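PDB 5GJP: Lysine/ornithine decarboxylase from Selenomonas ruminantium, which decarboxylates L-lysine and L-ornithine with similar catalytic efficiency, yielding cadaverine and putrescine in a pyridoxal 5'-phosphate-dependent reaction. Local coordinates for residues A[287-292]-A[324-329]; A[302-307]-A[346-351]; A[311-316]-A[332-337]; A[16-21]-A[372-377]; A[319-324]-A[361-366]. All blocks are in the same frame, centred on the assembly; numbering follows the deposited sequence.

Contact 1 of 5, residues A[287-292]-A[324-329]; sequences EGIYGC and DGIDVL. With N2P (pentane-1,5-diamine), chain B.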
# COMPACT_ATOMS: atom_id res chain seq x y z
N GLU A 287 6.84 9.72 -8.29
CA GLU A 287 6.29 9.12 -7.08
C GLU A 287 4.78 9.30 -7.07
O GLU A 287 4.27 10.31 -7.46
CB GLU A 287 6.94 9.66 -5.82
CG GLU A 287 6.46 8.99 -4.54
CD GLU A 287 7.19 7.70 -4.21
OE1 GLU A 287 7.80 7.11 -5.11
OE2 GLU A 287 7.15 7.26 -3.06
N GLY A 288 4.08 8.27 -6.61
CA GLY A 288 2.65 8.12 -6.83
C GLY A 288 1.84 7.57 -5.68
O GLY A 288 2.34 7.41 -4.58
N ILE A 289 0.57 7.34 -5.94
CA ILE A 289 -0.36 6.91 -4.93
C ILE A 289 -0.05 5.51 -4.37
O ILE A 289 -0.61 5.12 -3.36
CB ILE A 289 -1.81 6.96 -5.50
CG1 ILE A 289 -2.84 7.30 -4.40
CG2 ILE A 289 -2.17 5.68 -6.29
CD1 ILE A 289 -4.00 8.15 -4.88
N TYR A 290 0.78 4.76 -5.08
CA TYR A 290 1.18 3.46 -4.62
C TYR A 290 2.47 3.54 -3.84
O TYR A 290 2.94 2.56 -3.31
CB TYR A 290 1.30 2.50 -5.78
CG TYR A 290 -0.01 1.98 -6.30
CD1 TYR A 290 -0.70 1.00 -5.63
CD2 TYR A 290 -0.54 2.47 -7.48
CE1 TYR A 290 -1.89 0.53 -6.13
CE2 TYR A 290 -1.73 2.00 -7.98
CZ TYR A 290 -2.40 1.03 -7.29
OH TYR A 290 -3.58 0.56 -7.79
N GLY A 291 3.05 4.72 -3.76
CA GLY A 291 4.24 4.90 -2.97
C GLY A 291 3.98 5.82 -1.80
O GLY A 291 3.13 5.56 -0.98
N CYS A 292 4.70 6.93 -1.75
CA CYS A 292 4.54 7.92 -0.70
C CYS A 292 3.19 8.62 -0.62
O CYS A 292 2.73 8.93 0.47
CB CYS A 292 5.66 8.92 -0.75
SG CYS A 292 7.13 8.24 -0.01
N ASP A 324 -2.26 2.55 -13.43
CA ASP A 324 -3.56 2.50 -12.89
C ASP A 324 -4.16 3.90 -12.93
O ASP A 324 -3.53 4.89 -12.54
CB ASP A 324 -3.42 2.02 -11.46
CG ASP A 324 -4.68 1.56 -10.89
OD1 ASP A 324 -5.76 1.98 -11.36
OD2 ASP A 324 -4.60 0.79 -9.94
N GLY A 325 -5.42 3.97 -13.35
CA GLY A 325 -6.16 5.22 -13.45
C GLY A 325 -6.50 5.84 -12.12
O GLY A 325 -6.93 6.99 -12.07
N ILE A 326 -6.30 5.10 -11.03
CA ILE A 326 -6.50 5.67 -9.70
C ILE A 326 -5.33 6.61 -9.29
O ILE A 326 -5.47 7.41 -8.36
CB ILE A 326 -6.76 4.52 -8.67
CG1 ILE A 326 -7.53 5.04 -7.45
CG2 ILE A 326 -5.47 3.78 -8.26
CD1 ILE A 326 -8.69 4.14 -7.09
N ASP A 327 -4.19 6.50 -9.98
CA ASP A 327 -2.94 7.17 -9.60
C ASP A 327 -2.94 8.65 -10.02
O ASP A 327 -2.16 9.07 -10.87
CB ASP A 327 -1.72 6.42 -10.20
CG ASP A 327 -0.39 6.70 -9.44
OD1 ASP A 327 -0.30 7.67 -8.64
OD2 ASP A 327 0.60 5.93 -9.65
N VAL A 328 -3.86 9.40 -9.43
CA VAL A 328 -3.99 10.83 -9.66
C VAL A 328 -3.86 11.52 -8.32
O VAL A 328 -4.56 11.19 -7.40
CB VAL A 328 -5.37 11.15 -10.24
CG1 VAL A 328 -5.44 12.58 -10.72
CG2 VAL A 328 -5.72 10.20 -11.36
N LEU A 329 -2.95 12.48 -8.21
CA LEU A 329 -2.64 13.07 -6.91
C LEU A 329 -3.31 14.39 -6.60
O LEU A 329 -3.81 14.59 -5.51
CB LEU A 329 -1.14 13.23 -6.76
CG LEU A 329 -0.27 12.07 -7.22
CD1 LEU A 329 1.12 12.57 -7.55
CD2 LEU A 329 -0.23 11.02 -6.14
C1 N2P B . -4.68 -1.75 -8.18
C2 N2P B . -5.93 -2.12 -9.02
C3 N2P B . -5.94 -1.63 -10.47
C4 N2P B . -6.58 -2.60 -11.45
NE2 N2P B . -4.59 -2.55 -6.90
C5 N2P B . -5.88 -2.58 -12.82
N1 N2P B . -5.61 -1.23 -13.41

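Contact 2 of 5, residues A[302-307]-A[346-351]; sequences TYPLHC and VTEMGS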
# COMPACT_ATOMS: atom_id res chain seq x y z
N THR A 302 -3.77 15.56 2.47
CA THR A 302 -3.43 16.43 1.34
C THR A 302 -2.11 17.15 1.67
O THR A 302 -2.04 17.94 2.63
CB THR A 302 -4.53 17.46 1.04
OG1 THR A 302 -5.77 16.77 0.86
CG2 THR A 302 -4.24 18.24 -0.24
N TYR A 303 -1.10 16.87 0.85
CA TYR A 303 0.28 17.22 1.14
C TYR A 303 0.59 18.54 0.42
O TYR A 303 0.03 18.80 -0.66
CB TYR A 303 1.24 16.08 0.65
CG TYR A 303 1.02 14.77 1.40
CD1 TYR A 303 1.63 14.54 2.65
CD2 TYR A 303 0.18 13.78 0.88
CE1 TYR A 303 1.39 13.36 3.35
CE2 TYR A 303 -0.07 12.60 1.56
CZ TYR A 303 0.53 12.40 2.79
OH TYR A 303 0.28 11.24 3.45
N PRO A 304 1.47 19.37 0.99
CA PRO A 304 1.94 20.61 0.33
C PRO A 304 3.03 20.38 -0.70
O PRO A 304 4.07 19.84 -0.39
CB PRO A 304 2.49 21.47 1.48
CG PRO A 304 2.57 20.58 2.66
CD PRO A 304 1.99 19.24 2.37
N LEU A 305 2.78 20.84 -1.91
CA LEU A 305 3.61 20.56 -3.07
C LEU A 305 4.19 21.89 -3.49
O LEU A 305 3.52 22.90 -3.39
CB LEU A 305 2.71 19.95 -4.14
CG LEU A 305 3.13 19.89 -5.59
CD1 LEU A 305 4.33 18.97 -5.72
CD2 LEU A 305 1.96 19.39 -6.43
N HIS A 306 5.44 21.92 -3.91
CA HIS A 306 6.10 23.18 -4.29
C HIS A 306 6.77 23.01 -5.69
O HIS A 306 7.68 22.18 -5.87
CB HIS A 306 7.12 23.58 -3.23
CG HIS A 306 6.57 23.73 -1.83
ND1 HIS A 306 5.99 24.89 -1.36
CD2 HIS A 306 6.55 22.86 -0.78
CE1 HIS A 306 5.63 24.74 -0.10
NE2 HIS A 306 5.96 23.51 0.28
N CYS A 307 6.29 23.77 -6.66
CA CYS A 307 6.71 23.60 -8.05
C CYS A 307 7.86 24.41 -8.63
O CYS A 307 8.28 24.12 -9.73
CB CYS A 307 5.52 23.74 -8.98
SG CYS A 307 4.20 22.60 -8.60
N VAL A 346 7.84 18.17 -1.95
CA VAL A 346 6.68 17.93 -1.10
C VAL A 346 7.19 17.92 0.32
O VAL A 346 8.06 17.10 0.66
CB VAL A 346 5.99 16.60 -1.39
CG1 VAL A 346 4.72 16.50 -0.52
CG2 VAL A 346 5.63 16.45 -2.86
N THR A 347 6.62 18.78 1.14
CA THR A 347 7.03 18.95 2.52
C THR A 347 6.05 18.27 3.46
O THR A 347 5.02 17.76 3.05
CB THR A 347 7.15 20.45 2.88
OG1 THR A 347 5.91 21.10 2.64
CG2 THR A 347 8.18 21.11 2.00
N GLU A 348 6.37 18.27 4.74
CA GLU A 348 5.55 17.62 5.74
C GLU A 348 5.19 16.19 5.29
O GLU A 348 4.03 15.82 5.23
CB GLU A 348 4.34 18.48 6.10
CG GLU A 348 4.70 19.75 6.90
CD GLU A 348 4.95 21.00 6.04
OE1 GLU A 348 4.00 21.37 5.30
OE2 GLU A 348 6.04 21.63 6.10
N MET A 349 6.23 15.42 4.98
CA MET A 349 6.07 14.09 4.35
C MET A 349 6.54 12.93 5.26
O MET A 349 6.64 11.81 4.81
CB MET A 349 6.83 14.07 2.99
CG MET A 349 5.98 14.40 1.76
SD MET A 349 4.94 13.13 0.95
CE MET A 349 5.79 11.65 1.41
N GLY A 350 6.83 13.20 6.53
CA GLY A 350 7.43 12.15 7.38
C GLY A 350 6.56 11.08 8.04
O GLY A 350 7.09 10.20 8.69
N SER A 351 5.23 11.13 7.89
CA SER A 351 4.34 10.29 8.69
C SER A 351 3.29 9.69 7.82
O SER A 351 2.64 10.41 7.03
CB SER A 351 3.69 11.09 9.79
OG SER A 351 4.68 11.54 10.71
O HOH W 1 0.34 11.29 6.16

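Contact 3 of 5, residues A[311-316]-A[332-337]; sequences GNKKPS and DFMAPE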
# COMPACT_ATOMS: atom_id res chain seq x y z
N GLY A 311 6.88 31.32 -14.24
CA GLY A 311 5.73 31.79 -14.99
C GLY A 311 4.45 31.86 -14.18
O GLY A 311 4.40 31.34 -13.07
N ASN A 312 3.43 32.53 -14.69
CA ASN A 312 2.17 32.56 -13.95
C ASN A 312 1.65 31.14 -13.84
O ASN A 312 2.02 30.24 -14.61
CB ASN A 312 1.12 33.48 -14.60
CG ASN A 312 0.25 34.21 -13.57
OD1 ASN A 312 -0.63 33.62 -12.95
ND2 ASN A 312 0.48 35.51 -13.42
N LYS A 313 0.81 30.93 -12.84
CA LYS A 313 0.35 29.62 -12.51
C LYS A 313 -0.95 29.38 -13.26
O LYS A 313 -1.50 30.29 -13.85
CB LYS A 313 0.19 29.49 -10.99
CG LYS A 313 1.48 29.79 -10.23
CD LYS A 313 1.33 29.53 -8.74
CE LYS A 313 2.69 29.47 -8.06
NZ LYS A 313 2.63 30.10 -6.72
N LYS A 314 -1.42 28.13 -13.24
CA LYS A 314 -2.65 27.72 -13.91
C LYS A 314 -3.13 26.38 -13.32
O LYS A 314 -2.29 25.55 -12.95
CB LYS A 314 -2.35 27.55 -15.39
CG LYS A 314 -3.52 27.12 -16.26
CD LYS A 314 -3.04 26.51 -17.57
CE LYS A 314 -1.98 27.35 -18.26
NZ LYS A 314 -1.92 27.07 -19.72
N PRO A 315 -4.47 26.17 -13.24
CA PRO A 315 -5.00 24.86 -12.76
C PRO A 315 -4.39 23.66 -13.47
O PRO A 315 -4.45 23.59 -14.69
CB PRO A 315 -6.51 24.95 -13.08
CG PRO A 315 -6.69 26.19 -13.94
CD PRO A 315 -5.57 27.11 -13.56
N SER A 316 -3.79 22.72 -12.72
CA SER A 316 -3.02 21.64 -13.30
C SER A 316 -3.35 20.36 -12.59
O SER A 316 -3.74 20.40 -11.44
CB SER A 316 -1.54 21.93 -13.20
OG SER A 316 -1.18 23.16 -13.79
N ASP A 332 -6.82 20.47 -10.29
CA ASP A 332 -7.08 21.90 -10.21
C ASP A 332 -6.04 22.62 -9.39
O ASP A 332 -6.33 23.63 -8.78
CB ASP A 332 -8.45 22.14 -9.59
CG ASP A 332 -9.57 21.61 -10.44
OD1 ASP A 332 -9.54 21.79 -11.66
OD2 ASP A 332 -10.50 21.01 -9.88
N PHE A 333 -4.82 22.11 -9.39
CA PHE A 333 -3.77 22.69 -8.59
C PHE A 333 -3.11 23.83 -9.36
O PHE A 333 -2.73 23.67 -10.53
CB PHE A 333 -2.76 21.61 -8.20
CG PHE A 333 -1.73 22.08 -7.21
CD1 PHE A 333 -0.60 22.77 -7.63
CD2 PHE A 333 -1.90 21.84 -5.85
CE1 PHE A 333 0.33 23.21 -6.72
CE2 PHE A 333 -0.96 22.29 -4.93
CZ PHE A 333 0.15 22.97 -5.36
N MET A 334 -2.94 24.97 -8.70
CA MET A 334 -2.37 26.17 -9.35
C MET A 334 -0.85 26.01 -9.44
O MET A 334 -0.13 26.04 -8.42
CB MET A 334 -2.77 27.45 -8.58
CG MET A 334 -2.95 28.68 -9.46
SD MET A 334 -4.42 28.77 -10.51
CE MET A 334 -5.66 27.93 -9.54
N ALA A 335 -0.37 25.79 -10.67
CA ALA A 335 1.03 25.49 -10.93
C ALA A 335 1.59 26.23 -12.15
O ALA A 335 0.87 26.38 -13.14
CB ALA A 335 1.20 23.99 -11.15
N PRO A 336 2.88 26.64 -12.09
CA PRO A 336 3.53 27.15 -13.30
C PRO A 336 3.81 26.03 -14.29
O PRO A 336 3.60 24.86 -13.99
CB PRO A 336 4.85 27.74 -12.78
CG PRO A 336 5.12 26.99 -11.52
CD PRO A 336 3.78 26.65 -10.93
N GLU A 337 4.30 26.41 -15.46
CA GLU A 337 4.58 25.48 -16.52
C GLU A 337 5.81 24.70 -16.11
O GLU A 337 6.81 25.28 -15.73
CB GLU A 337 4.80 26.20 -17.85
CG GLU A 337 5.37 25.34 -18.98
CD GLU A 337 5.55 26.12 -20.27
OE1 GLU A 337 6.18 27.21 -20.23
OE2 GLU A 337 5.08 25.64 -21.33

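Contact 4 of 5, residues A[16-21]-A[372-377]; sequences KRIPTP and EDQPEY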
# COMPACT_ATOMS: atom_id res chain seq x y z
N LYS A 16 21.23 15.94 -8.43
CA LYS A 16 22.39 15.63 -9.27
C LYS A 16 23.03 14.30 -8.90
O LYS A 16 23.58 13.62 -9.75
CB LYS A 16 23.46 16.75 -9.22
CG LYS A 16 23.28 17.89 -10.22
CD LYS A 16 23.47 17.46 -11.67
CE LYS A 16 24.86 16.89 -11.94
NZ LYS A 16 25.17 16.82 -13.39
N ARG A 17 22.96 13.95 -7.62
CA ARG A 17 23.60 12.75 -7.07
C ARG A 17 22.67 11.56 -6.88
O ARG A 17 23.10 10.41 -7.00
CB ARG A 17 24.23 13.10 -5.72
CG ARG A 17 25.70 13.44 -5.80
CD ARG A 17 26.06 14.59 -4.89
NE ARG A 17 25.49 14.45 -3.55
CZ ARG A 17 24.91 15.42 -2.85
NH1 ARG A 17 24.77 16.67 -3.35
NH2 ARG A 17 24.43 15.15 -1.64
N ILE A 18 21.42 11.82 -6.55
CA ILE A 18 20.51 10.78 -6.09
C ILE A 18 19.37 10.82 -7.06
O ILE A 18 18.74 11.87 -7.26
CB ILE A 18 20.00 11.06 -4.65
CG1 ILE A 18 21.19 11.49 -3.78
CG2 ILE A 18 19.22 9.85 -4.11
CD1 ILE A 18 20.92 11.54 -2.30
N PRO A 19 19.10 9.68 -7.71
CA PRO A 19 18.01 9.66 -8.65
C PRO A 19 16.68 9.77 -7.90
O PRO A 19 16.54 9.18 -6.83
CB PRO A 19 18.13 8.27 -9.30
CG PRO A 19 18.78 7.44 -8.25
CD PRO A 19 19.70 8.35 -7.48
N THR A 20 15.73 10.53 -8.46
CA THR A 20 14.37 10.67 -7.92
C THR A 20 13.53 9.40 -8.22
O THR A 20 13.83 8.68 -9.15
CB THR A 20 13.67 11.93 -8.48
OG1 THR A 20 13.61 11.85 -9.92
CG2 THR A 20 14.40 13.19 -8.07
N PRO A 21 12.50 9.10 -7.44
CA PRO A 21 12.15 9.81 -6.21
C PRO A 21 13.00 9.42 -5.04
O PRO A 21 13.44 8.26 -4.96
CB PRO A 21 10.73 9.33 -5.93
CG PRO A 21 10.66 7.96 -6.54
CD PRO A 21 11.60 7.96 -7.71
N GLU A 372 21.60 15.18 7.51
CA GLU A 372 22.76 15.56 8.27
C GLU A 372 24.02 14.87 7.80
O GLU A 372 25.11 15.36 8.06
CB GLU A 372 22.55 15.32 9.75
CG GLU A 372 21.59 16.32 10.39
CD GLU A 372 20.12 16.06 10.11
OE1 GLU A 372 19.79 15.01 9.52
OE2 GLU A 372 19.29 16.93 10.49
N ASP A 373 23.90 13.76 7.08
CA ASP A 373 25.05 13.15 6.43
C ASP A 373 25.44 13.79 5.08
O ASP A 373 26.40 13.35 4.46
CB ASP A 373 24.83 11.64 6.25
CG ASP A 373 24.79 10.89 7.57
OD1 ASP A 373 25.23 11.42 8.61
OD2 ASP A 373 24.32 9.74 7.59
N GLN A 374 24.74 14.83 4.62
CA GLN A 374 24.97 15.41 3.28
C GLN A 374 25.72 16.74 3.33
O GLN A 374 25.61 17.46 4.31
CB GLN A 374 23.63 15.66 2.59
CG GLN A 374 22.70 14.47 2.54
CD GLN A 374 23.29 13.30 1.77
OE1 GLN A 374 23.73 13.45 0.64
NE2 GLN A 374 23.29 12.14 2.39
N PRO A 375 26.43 17.10 2.25
CA PRO A 375 27.15 18.40 2.17
C PRO A 375 26.25 19.64 2.20
O PRO A 375 26.65 20.70 2.70
CB PRO A 375 27.90 18.32 0.84
CG PRO A 375 27.23 17.25 0.04
CD PRO A 375 26.68 16.27 1.05
N GLU A 376 25.03 19.51 1.68
CA GLU A 376 24.02 20.56 1.83
C GLU A 376 23.81 20.96 3.30
O GLU A 376 23.62 22.14 3.61
CB GLU A 376 22.72 20.16 1.17
CG GLU A 376 22.76 20.14 -0.36
CD GLU A 376 23.33 18.84 -0.95
OE1 GLU A 376 23.80 17.95 -0.19
OE2 GLU A 376 23.33 18.69 -2.20
N TYR A 377 23.88 20.00 4.20
CA TYR A 377 23.78 20.29 5.62
C TYR A 377 25.05 20.97 6.12
O TYR A 377 24.96 21.92 6.89
CB TYR A 377 23.55 19.00 6.41
CG TYR A 377 23.50 19.21 7.89
CD1 TYR A 377 22.38 19.80 8.50
CD2 TYR A 377 24.57 18.80 8.70
CE1 TYR A 377 22.33 19.98 9.88
CE2 TYR A 377 24.53 18.99 10.07
CZ TYR A 377 23.40 19.58 10.65
OH TYR A 377 23.35 19.75 12.00

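Contact 5 of 5, residues A[319-324]-A[361-366]; sequences GGPSCD and NGFYLA. With N2P (pentane-1,5-diamine), chain B.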
# COMPACT_ATOMS: atom_id res chain seq x y z
N GLY A 319 -0.39 13.42 -11.63
CA GLY A 319 -0.50 11.97 -11.42
C GLY A 319 0.83 11.27 -11.23
O GLY A 319 1.94 11.87 -11.35
N GLY A 320 0.72 9.97 -10.94
CA GLY A 320 1.85 9.16 -10.54
C GLY A 320 2.34 8.35 -11.70
O GLY A 320 1.74 8.36 -12.76
N PRO A 321 3.43 7.60 -11.49
CA PRO A 321 4.06 6.90 -12.60
C PRO A 321 3.37 5.59 -12.99
O PRO A 321 3.76 4.99 -13.99
CB PRO A 321 5.46 6.61 -12.03
CG PRO A 321 5.17 6.34 -10.58
CD PRO A 321 4.00 7.21 -10.20
N SER A 322 2.40 5.12 -12.22
CA SER A 322 1.79 3.81 -12.51
C SER A 322 0.75 3.82 -13.64
O SER A 322 0.27 4.87 -14.07
CB SER A 322 1.13 3.24 -11.27
OG SER A 322 -0.19 3.70 -11.22
N CYS A 323 0.37 2.60 -14.02
CA CYS A 323 -0.55 2.29 -15.12
C CYS A 323 -2.01 2.22 -14.68
O CYS A 323 -2.89 1.90 -15.45
CB CYS A 323 -0.18 0.94 -15.71
SG CYS A 323 1.47 0.94 -16.45
N ASP A 324 -2.26 2.55 -13.43
CA ASP A 324 -3.56 2.50 -12.89
C ASP A 324 -4.16 3.90 -12.93
O ASP A 324 -3.53 4.89 -12.54
CB ASP A 324 -3.42 2.02 -11.46
CG ASP A 324 -4.68 1.56 -10.89
OD1 ASP A 324 -5.76 1.98 -11.36
OD2 ASP A 324 -4.60 0.79 -9.94
N ASN A 361 3.64 -2.20 -9.72
CA ASN A 361 4.27 -1.97 -11.06
C ASN A 361 5.79 -2.22 -11.07
O ASN A 361 6.48 -1.76 -11.97
CB ASN A 361 3.95 -0.55 -11.62
CG ASN A 361 2.59 -0.46 -12.26
OD1 ASN A 361 1.64 -1.08 -11.83
ND2 ASN A 361 2.49 0.33 -13.30
N GLY A 362 6.31 -2.92 -10.07
CA GLY A 362 7.76 -3.06 -9.85
C GLY A 362 8.58 -1.84 -9.48
O GLY A 362 9.82 -1.91 -9.47
N PHE A 363 7.94 -0.70 -9.15
CA PHE A 363 8.71 0.47 -8.74
C PHE A 363 9.47 0.15 -7.46
O PHE A 363 9.02 -0.68 -6.67
CB PHE A 363 7.84 1.72 -8.59
CG PHE A 363 7.33 2.22 -9.90
CD1 PHE A 363 8.22 2.78 -10.83
CD2 PHE A 363 5.99 2.07 -10.26
CE1 PHE A 363 7.77 3.21 -12.06
CE2 PHE A 363 5.53 2.49 -11.51
CZ PHE A 363 6.42 3.06 -12.40
N TYR A 364 10.64 0.78 -7.27
CA TYR A 364 11.40 0.64 -6.02
C TYR A 364 10.82 1.58 -4.96
O TYR A 364 10.33 2.65 -5.27
CB TYR A 364 12.89 0.96 -6.23
CG TYR A 364 13.56 0.18 -7.33
CD1 TYR A 364 13.64 -1.21 -7.28
CD2 TYR A 364 14.10 0.83 -8.44
CE1 TYR A 364 14.24 -1.94 -8.31
CE2 TYR A 364 14.70 0.12 -9.48
CZ TYR A 364 14.78 -1.26 -9.42
OH TYR A 364 15.40 -1.95 -10.45
N LEU A 365 10.90 1.20 -3.71
CA LEU A 365 10.55 2.10 -2.61
C LEU A 365 11.47 3.34 -2.69
O LEU A 365 12.65 3.22 -2.93
CB LEU A 365 10.67 1.36 -1.26
CG LEU A 365 9.74 0.14 -1.06
CD1 LEU A 365 10.07 -0.69 0.20
CD2 LEU A 365 8.25 0.53 -1.04
N ALA A 366 10.94 4.54 -2.54
CA ALA A 366 11.80 5.70 -2.48
C ALA A 366 12.65 5.61 -1.21
O ALA A 366 12.11 5.34 -0.13
CB ALA A 366 10.97 6.96 -2.45
C1 N2P B . -4.68 -1.75 -8.18
C2 N2P B . -5.93 -2.12 -9.02
C3 N2P B . -5.94 -1.63 -10.47
C4 N2P B . -6.58 -2.60 -11.45
NE2 N2P B . -4.59 -2.55 -6.90
C5 N2P B . -5.88 -2.58 -12.82
N1 N2P B . -5.61 -1.23 -13.41

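Contact 1 of 5, residues A[287-292]-A[324-329]
Asp327 and Ile289 lie alongside each other and point opposite ways, and the carboxylate of Asp327 grips the backbone: Ile289 N donates to Asp327 OD1 at 2.9 Å, almost straight (177°) and from above the carboxylate plane. With CG anti to the backbone N (chi1 -158°), Asp327 swings its carboxylate over to segment 287-292, while its other oxygen, OD2, is bonded to Ser322 OG, which fixes the rotation of the group. Ile289 CG2 lies along the same side chain, 3.6 Å from Asp327 OD1, and its CD1 runs on to Ile326 O. Leu329 CD2 covers the Gly288-Ile289 peptide, 3.8 Å from Ile289 N. Further along, the Tyr290 side chain runs roughly perpendicular to that of Asp324, ring and carboxylate planes 30° apart, with Asp324 OD2 at the ring edge; the Tyr290 OH to Asp324 OD2 spacing is too short to trust in detail. Asp324 OD1 also accepts from Ile326 N at 3.2 Å, an Asx turn. Tyr298 of the second subunit stacks on Tyr290. The type I turns Gly288-Gly291 and Asp324-Asp327 lie beside the bound pentane-1,5-diamine, whose exact contacts are doubtful, in the dimer-interface active site of a class-II decarboxylase.

Contact 2 of 5, residues A[302-307]-A[346-351]
Ser351 O and Tyr303 OH are bridged by a water that donates to Ser351 O at 2.6 Å and accepts from Tyr303 OH at 2.7 Å, so the far end of the tyrosine is tied to the loop that follows strand 343-346. The ring meets the other segment at one face and at its edge: Met349 SD sits over the face, toward the rim, 4.3 Å from the Tyr303 centroid, a Met-aromatic contact, and Glu348 O meets the ring edge in plane. Nearer the backbone, Tyr303 CB packs on Val346 CG1 at 3.7 Å. Leu305 and Val346 form an antiparallel non-hydrogen-bonded pair, their side chains on the same face of the mixed sheet in the C-terminal beta domain, where strand 305-306 runs beside strand 343-346. Just past this pair Thr347 N donates to Pro304 O at 3.2 Å, close to the carbonyl axis. Thr347 OG1, placed between its backbone N and carbonyl carbon (chi1 58°), lies at the edge of the His306 imidazole; the His306 NE2 to Thr347 OG1 bond is long and weak. Glu348 bends at chi2 (93°), which brings OE1 to 3.1 Å from Pro304 CG, at the outer corner of the proline ring. A sodium ion lies about 4 Å, nearest atoms, from the Glu348 side chain, and Ser351 OG bonds to Arg258 O.

Contact 3 of 5, residues A[311-316]-A[332-337]
Lys314 and Ala335 form an antiparallel hydrogen-bonded pair that opens the tight half of this hairpin: Lys314 N donates to Ala335 O at 2.9 Å and Ala335 N to Lys314 O at 3.0 Å. Lys314 O carries a second bond, from Ser316 OG at 2.8 Å, and the two donors reach it from opposite faces of the carbonyl plane. OG of Ser316 turns back to this carbonyl because it stands beside the backbone N (chi1 -56°). On the same side of the sheet the Ala335 methyl lies 3.7 Å from Ser316 OG, both residues buried. The next hydrogen-bonded pair, Ser316 with Phe333, is uneven: Phe333 N meets a lone pair of Ser316 O at 2.9 Å, whereas the return bond is weak. The looser part is solvent-exposed: Pro315 and Met334 on the other face, with the Lys313 and Lys314 side chains. Pro315 and Met334 run alongside each other in the same direction, Pro315 CD 3.7 Å from Met334 SD, and Lys313 CB rests on Met334 CG while the lysine runs outward beside Pro336. Strand 314-319 lies between its hairpin partner 328-335 and strand 282-285, with Pro281 touching Lys314 and Ser316, and Pro336 packs on Cys307 just beyond strand 305-306.

Contact 4 of 5, residues A[16-21]-A[372-377]
Arg17 grips the carboxylate of Glu376 end-on with both terminal nitrogens, one to each oxygen. Arg17 NH1 donates to Glu376 OE2 at 2.7 Å in a nearly straight salt bridge, and Arg17 NH2 donates to Glu376 OE1 at 3.2 Å; each oxygen uses its syn lone pair and lies near the guanidinium plane, so the two flat groups are almost coplanar. The arginine chain is far from extended. It bends at chi2 (140°) and again at chi3 (46°), and these kinks deliver the guanidinium edge to the start of the C-terminal helix. Glu376 comes from the opposite direction, itself folded at chi2 (84°), and its OE2 takes a second bond from Thr13 OG1, which fixes the carboxylate from the side of the N-terminal helix. Gln374, also bent at its second torsion, runs alongside Arg17 in the opposite direction, its amide nearly coplanar with the guanidinium and OE1 at the guanidinium edge; the Arg17 NH2 to Gln374 OE1 bond of 2.9 Å is poorly angled and weak. One guanidinium face is covered by Pro375, whose CG is 3.9 Å from Arg17 NH2. The contact is a small surface bridge between the N-terminal and C-terminal helices, far apart in sequence: Arg17 lies near the C-terminal end of helix 8-17, Gln374 occupies the N-cap position of helix 375-387, and Ile18 and Gln374 both rest on Ile369 of the neighbouring strand 368-370.

Contact 5 of 5, residues A[319-324]-A[361-366]
The loop carrying Cys323, by similarity the proton donor of an active site shared between the two subunits, is backed here by segment 361-366; the Cys323 side chain lies about 3 Å, nearest atoms, from the bound pyridoxal 5'-phosphate. The chief packing is between Pro321 and Phe363, which cross at a slant. Pro321 CG stands over one face of the ring, offset toward the rim, 4.1 Å from the Phe363 centroid and 19° off its normal: a CH-pi contact. Pro321 CB comes within 3.7 Å of Phe363 CZ. Asn361 O lies over the opposite face, farther off and toward the rim. With its CG beside the backbone N (chi1 -70°), Phe363 sends the ring toward Pro321. The Asn361 side chain lies beside Ser322, its CG 4.1 Å from Ser322 CB, and the end of its amide faces the Cys323 backbone and thiol, though which amide atom does so is uncertain. Ser322 OG accepts from Asp324 N at 3.2 Å, an ST turn, and Asp327 beyond the turn holds the same hydroxyl. Ala72 of the second subunit packs on both Cys323 and Asn361. Segment 319-324 begins at the end of strand 314-319 and makes up most of the loop leading to strand 328-335, and segment 361-366 belongs to the long connection from strand 343-346 to strand 368-370.

Contacts 1, 2, 3 and 5 alternate or nest along residues 287-366, and contact 4 encloses them all by joining the N-terminal and C-terminal helices. Contacts 1 and 5 are closest, their centres about 7 Å apart: they share Asp324, and both touch the diamine and the second subunit. Contacts 1 and 2, centres about 15 Å apart, meet through Cys292 and Met349. Contact 3, its centre about 17 Å from that of contact 2, holds the outer end of the hairpin of strands 314-319 and 328-335, whose loop supplies one segment of contact 5. The mixed sheet of the C-terminal beta domain thus links an exposed hairpin end to an active-site edge at the dimer interface.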